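PDB 3JX8: putative lipoprotein from Parabacteroides distasonis ATCC 8503, which is of unknown function but, with its head-domain fold related to auto-transporter adhesins, may take part in cell adhesion or lipid binding at the bacterial surface. Local coordinates for residues Val184-Arg198 and Asn203-Thr215. Numbering follows the deposited sequence.
Sequences VAGSGEIKAFDCQAR and NIASSGEISVYAT. With SO4 (sulfate ion), chain I; SO4 (sulfate ion), chain N.
Strands 189-192 and 209-214 run parallel, 7° apart, and their backbones pair in register from Glu189 with Glu209 to Lys191 with Ser211, while Val184 and Ala185 pair likewise with Ile204 and Ala205 on the other sheet of the solenoid. Between the sheets, CG2 of Val184 slides past the Ile210 side chain, 3.8 Å from its CG1, beside Ile190. Phe193 follows strand 189-192 in a type I turn, and its ring swings back over the neighbouring coil: Ser211 CB stands 3.5 Å from the ring centroid, almost on the normal, in a CH-pi contact, and Val212 O meets the edge in plane. The turn interrupts the direct backbone pairing, and a water takes the N-H of Tyr213 at 2.9 Å and reaches the carbonyls of Ala192 and Cys195. Pairing then resumes with a 3.0 Å bond from Ala197 N to Tyr213 O. With CG anti to the backbone N in both residues (chi1 -172° and 176°), Gln196 and Tyr213 extend side by side, and Gln196 CG lies over the ring 3.9 Å from its centroid; Lys231 adds a cation-pi contact to Tyr213. The Glu189 and Glu209 side chains also run side by side, but their carboxylates are turned against each other, with Glu189 OE2 4.0 Å from Glu209 OE1. A water bridges Glu189 OE2 and Ile190 O to Ser211 OG; together with a weak bond from His229 NE2 to Glu209 OE1, it may moderate the repulsion. Successive coils, stacked as in a right-handed beta-helix of the pectate-lyase-like clan, are thus joined by backbone bonds, an apolar interior and, on the outer face of strand 209-214, ring contacts and a water-bridged polar pair.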
loop_
_atom_site.group_PDB
_atom_site.type_symbol
_atom_site.label_atom_id
_atom_site.label_comp_id
_atom_site.label_asym_id
_atom_site.label_seq_id
_atom_site.Cartn_x
_atom_site.Cartn_y
_atom_site.Cartn_z
ATOM N N VAL A 184 -0.072 1.387 8.082
ATOM C CA VAL A 184 -0.432 2.323 7.025
ATOM C C VAL A 184 0.664 2.396 5.940
ATOM O O VAL A 184 1.839 2.641 6.253
ATOM C CB VAL A 184 -0.670 3.720 7.601
ATOM C CG1 VAL A 184 -0.982 4.697 6.469
ATOM C CG2 VAL A 184 -1.787 3.657 8.626
ATOM N N ALA A 185 0.278 2.179 4.674
ATOM C CA ALA A 185 1.169 2.368 3.532
ATOM C C ALA A 185 0.509 3.387 2.618
ATOM O O ALA A 185 -0.265 3.031 1.718
ATOM C CB ALA A 185 1.411 1.048 2.801
ATOM N N GLY A 186 0.830 4.649 2.822
ATOM C CA GLY A 186 0.215 5.733 2.077
ATOM C C GLY A 186 -0.067 6.912 2.989
ATOM O O GLY A 186 0.518 7.031 4.056
ATOM N N SER A 187 -0.994 7.765 2.574
ATOM C CA SER A 187 -1.249 9.020 3.276
ATOM C C SER A 187 -2.393 8.895 4.261
ATOM O O SER A 187 -2.683 9.835 4.956
ATOM C CB SER A 187 -1.522 10.150 2.272
ATOM O OG SER A 187 -2.664 9.860 1.479
ATOM N N GLY A 188 -3.023 7.729 4.320
ATOM C CA GLY A 188 -4.197 7.555 5.151
ATOM C C GLY A 188 -3.937 7.553 6.660
ATOM O O GLY A 188 -2.807 7.786 7.131
ATOM N N GLU A 189 -4.977 7.215 7.411
ATOM C CA GLU A 189 -4.943 7.381 8.849
ATOM C C GLU A 189 -5.669 6.263 9.582
ATOM O O GLU A 189 -6.784 5.879 9.207
ATOM C CB GLU A 189 -5.582 8.733 9.168
ATOM C CG GLU A 189 -5.689 8.992 10.603
ATOM C CD GLU A 189 -6.244 10.352 10.935
ATOM O OE1 GLU A 189 -6.866 11.030 10.067
ATOM O OE2 GLU A 189 -6.059 10.717 12.101
ATOM N N ILE A 190 -5.012 5.719 10.608
ATOM C CA ILE A 190 -5.668 4.834 11.550
ATOM C C ILE A 190 -5.946 5.636 12.824
ATOM O O ILE A 190 -5.061 6.311 13.379
ATOM C CB ILE A 190 -4.879 3.583 11.856
ATOM C CG1 ILE A 190 -4.807 2.691 10.622
ATOM C CG2 ILE A 190 -5.563 2.801 13.006
ATOM C CD1 ILE A 190 -3.906 1.458 10.775
ATOM N N LYS A 191 -7.197 5.599 13.268
ATOM C CA LYS A 191 -7.605 6.296 14.474
ATOM C C LYS A 191 -7.971 5.261 15.522
ATOM O O LYS A 191 -8.995 4.565 15.414
ATOM C CB LYS A 191 -8.830 7.163 14.216
ATOM C CG LYS A 191 -8.660 8.293 13.254
ATOM C CD LYS A 191 -9.972 9.067 13.211
ATOM C CE LYS A 191 -9.876 10.303 12.358
ATOM N NZ LYS A 191 -11.260 10.794 12.038
ATOM N N ALA A 192 -7.138 5.152 16.536
ATOM C CA ALA A 192 -7.321 4.107 17.527
ATOM C C ALA A 192 -7.045 4.574 18.935
ATOM O O ALA A 192 -6.741 3.765 19.786
ATOM C CB ALA A 192 -6.469 2.878 17.161
ATOM N N PHE A 193 -7.198 5.864 19.193
ATOM C CA PHE A 193 -7.009 6.389 20.548
ATOM C C PHE A 193 -8.007 5.808 21.549
ATOM O O PHE A 193 -7.674 5.688 22.706
ATOM C CB PHE A 193 -7.150 7.926 20.607
ATOM C CG PHE A 193 -5.873 8.709 20.351
ATOM C CD1 PHE A 193 -4.617 8.225 20.703
ATOM C CD2 PHE A 193 -5.957 10.005 19.852
ATOM C CE1 PHE A 193 -3.465 9.000 20.481
ATOM C CE2 PHE A 193 -4.806 10.780 19.643
ATOM C CZ PHE A 193 -3.579 10.270 19.958
ATOM N N ASP A 194 -9.235 5.473 21.124
ATOM C CA ASP A 194 -10.203 4.838 22.048
ATOM C C ASP A 194 -10.311 3.346 21.858
ATOM O O ASP A 194 -11.334 2.733 22.192
ATOM C CB ASP A 194 -11.577 5.477 21.931
ATOM C CG ASP A 194 -11.550 6.939 22.287
ATOM O OD1 ASP A 194 -10.785 7.346 23.221
ATOM O OD2 ASP A 194 -12.295 7.697 21.616
ATOM N N CYS A 195 -9.244 2.762 21.325
ATOM C CA CYS A 195 -9.116 1.336 21.287
ATOM C C CYS A 195 -7.971 0.990 22.195
ATOM O O CYS A 195 -6.829 1.138 21.831
ATOM C CB CYS A 195 -8.879 0.840 19.882
ATOM S SG CYS A 195 -8.568 -0.923 19.869
ATOM N N GLN A 196 -8.286 0.534 23.399
ATOM C CA GLN A 196 -7.267 0.232 24.385
ATOM C C GLN A 196 -6.613 -1.118 24.130
ATOM O O GLN A 196 -7.222 -2.163 24.322
ATOM C CB GLN A 196 -7.864 0.265 25.789
ATOM C CG GLN A 196 -6.839 0.159 26.884
ATOM C CD GLN A 196 -7.472 -0.147 28.228
ATOM O OE1 GLN A 196 -7.548 0.706 29.084
ATOM N NE2 GLN A 196 -7.959 -1.363 28.392
ATOM N N ALA A 197 -5.356 -1.065 23.722
ATOM C CA ALA A 197 -4.534 -2.241 23.495
ATOM C C ALA A 197 -3.567 -2.438 24.649
ATOM O O ALA A 197 -3.008 -1.475 25.178
ATOM C CB ALA A 197 -3.751 -2.088 22.223
ATOM N N ARG A 198 -3.334 -3.694 25.023
ATOM C CA ARG A 198 -2.243 -3.983 25.944
ATOM C C ARG A 198 -0.901 -3.860 25.210
ATOM O O ARG A 198 -0.009 -3.163 25.678
ATOM C CB ARG A 198 -2.400 -5.358 26.600
ATOM C CG ARG A 198 -1.282 -5.659 27.590
ATOM C CD ARG A 198 -1.514 -6.978 28.330
ATOM N NE ARG A 198 -1.508 -8.104 27.391
ATOM C CZ ARG A 198 -0.434 -8.772 26.970
ATOM N NH1 ARG A 198 0.784 -8.479 27.417
ATOM N NH2 ARG A 198 -0.579 -9.749 26.080
ATOM N N ASN A 203 3.095 0.487 12.274
ATOM C CA ASN A 203 3.992 0.640 11.139
ATOM C C ASN A 203 3.421 1.594 10.151
ATOM O O ASN A 203 2.269 1.411 9.725
ATOM C CB ASN A 203 4.187 -0.681 10.440
ATOM C CG ASN A 203 4.921 -1.689 11.299
ATOM O OD1 ASN A 203 6.118 -1.556 11.530
ATOM N ND2 ASN A 203 4.208 -2.687 11.781
ATOM N N ILE A 204 4.245 2.568 9.746
ATOM C CA ILE A 204 3.914 3.536 8.689
ATOM C C ILE A 204 4.971 3.580 7.593
ATOM O O ILE A 204 6.174 3.704 7.852
ATOM C CB ILE A 204 3.773 4.969 9.241
ATOM C CG1 ILE A 204 2.695 5.022 10.346
ATOM C CG2 ILE A 204 3.403 5.956 8.102
ATOM C CD1 ILE A 204 2.390 6.426 10.845
ATOM N N ALA A 205 4.496 3.487 6.353
ATOM C CA ALA A 205 5.294 3.716 5.177
ATOM C C ALA A 205 4.721 4.950 4.477
ATOM O O ALA A 205 3.570 5.001 4.106
ATOM C CB ALA A 205 5.305 2.482 4.261
ATOM N N SER A 206 5.571 5.953 4.325
ATOM C CA SER A 206 5.276 7.209 3.690
ATOM C C SER A 206 4.644 8.212 4.673
ATOM O O SER A 206 5.161 8.339 5.780
ATOM C CB SER A 206 4.614 7.007 2.306
ATOM O OG SER A 206 3.371 7.620 2.166
ATOM N N SER A 207 3.595 8.932 4.294
ATOM C CA SER A 207 3.169 10.144 5.023
ATOM C C SER A 207 1.942 9.980 5.916
ATOM O O SER A 207 1.440 10.962 6.460
ATOM C CB SER A 207 2.871 11.249 4.021
ATOM O OG SER A 207 1.854 10.813 3.121
ATOM N N GLY A 208 1.476 8.758 6.096
ATOM C CA GLY A 208 0.296 8.523 6.905
ATOM C C GLY A 208 0.456 8.704 8.405
ATOM O O GLY A 208 1.542 9.048 8.896
ATOM N N GLU A 209 -0.613 8.359 9.128
ATOM C CA GLU A 209 -0.746 8.642 10.541
ATOM C C GLU A 209 -1.477 7.558 11.310
ATOM O O GLU A 209 -2.468 7.000 10.827
ATOM C CB GLU A 209 -1.567 9.914 10.658
ATOM C CG GLU A 209 -1.301 10.733 11.835
ATOM C CD GLU A 209 -1.659 12.204 11.601
ATOM O OE1 GLU A 209 -2.535 12.687 12.312
ATOM O OE2 GLU A 209 -1.070 12.858 10.698
ATOM N N ILE A 210 -1.002 7.291 12.518
ATOM C CA ILE A 210 -1.652 6.370 13.446
ATOM C C ILE A 210 -1.754 7.025 14.814
ATOM O O ILE A 210 -0.776 7.597 15.326
ATOM C CB ILE A 210 -0.878 5.056 13.594
ATOM C CG1 ILE A 210 -0.684 4.378 12.223
ATOM C CG2 ILE A 210 -1.567 4.113 14.681
ATOM C CD1 ILE A 210 0.181 3.061 12.280
ATOM N N SER A 211 -2.938 6.946 15.402
ATOM C CA SER A 211 -3.150 7.339 16.796
ATOM C C SER A 211 -3.448 6.099 17.613
ATOM O O SER A 211 -4.459 5.438 17.371
ATOM C CB SER A 211 -4.308 8.310 16.906
ATOM O OG SER A 211 -4.023 9.483 16.156
ATOM N N VAL A 212 -2.582 5.781 18.577
ATOM C CA VAL A 212 -2.654 4.518 19.278
ATOM C C VAL A 212 -2.710 4.725 20.780
ATOM O O VAL A 212 -2.167 5.702 21.302
ATOM C CB VAL A 212 -1.448 3.588 18.899
ATOM C CG1 VAL A 212 -0.096 4.264 19.240
ATOM C CG2 VAL A 212 -1.603 2.158 19.524
ATOM N N TYR A 213 -3.389 3.787 21.451
ATOM C CA TYR A 213 -3.445 3.704 22.902
ATOM C C TYR A 213 -3.023 2.293 23.271
ATOM O O TYR A 213 -3.745 1.337 23.002
ATOM C CB TYR A 213 -4.867 3.981 23.353
ATOM C CG TYR A 213 -5.190 3.859 24.828
ATOM C CD1 TYR A 213 -4.213 3.941 25.799
ATOM C CD2 TYR A 213 -6.524 3.732 25.244
ATOM C CE1 TYR A 213 -4.523 3.856 27.137
ATOM C CE2 TYR A 213 -6.856 3.661 26.584
ATOM C CZ TYR A 213 -5.852 3.732 27.526
ATOM O OH TYR A 213 -6.150 3.665 28.859
ATOM N N ALA A 214 -1.830 2.181 23.857
ATOM C CA ALA A 214 -1.231 0.917 24.287
ATOM C C ALA A 214 -0.852 1.099 25.749
ATOM O O ALA A 214 -0.286 2.117 26.130
ATOM C CB ALA A 214 0.009 0.539 23.434
ATOM N N THR A 215 -1.188 0.122 26.567
ATOM C CA THR A 215 -0.946 0.228 28.006
ATOM C C THR A 215 0.379 -0.393 28.438
ATOM O O THR A 215 0.982 0.085 29.389
ATOM C CB THR A 215 -2.104 -0.371 28.822
ATOM O OG1 THR A 215 -2.185 -1.771 28.558
ATOM C CG2 THR A 215 -3.436 0.312 28.445
HETATM S S SO4 I . 3.055 -11.313 26.527
HETATM O O1 SO4 I . 3.762 -10.073 26.250
HETATM O O2 SO4 I . 2.749 -11.987 25.267
HETATM O O3 SO4 I . 3.884 -12.130 27.396
HETATM O O4 SO4 I . 1.838 -11.037 27.259
HETATM S S SO4 N . 4.718 11.095 0.183
HETATM O O1 SO4 N . 5.371 9.843 0.649
HETATM O O2 SO4 N . 3.253 10.912 0.374
HETATM O O3 SO4 N . 5.217 12.191 1.037
HETATM O O4 SO4 N . 5.050 11.340 -1.208
HETATM O O HOH W 1 -1.125 12.091 5.379
HETATM O O HOH W 2 -4.589 9.024 13.567
HETATM O O HOH W 3 -4.946 1.798 20.043
#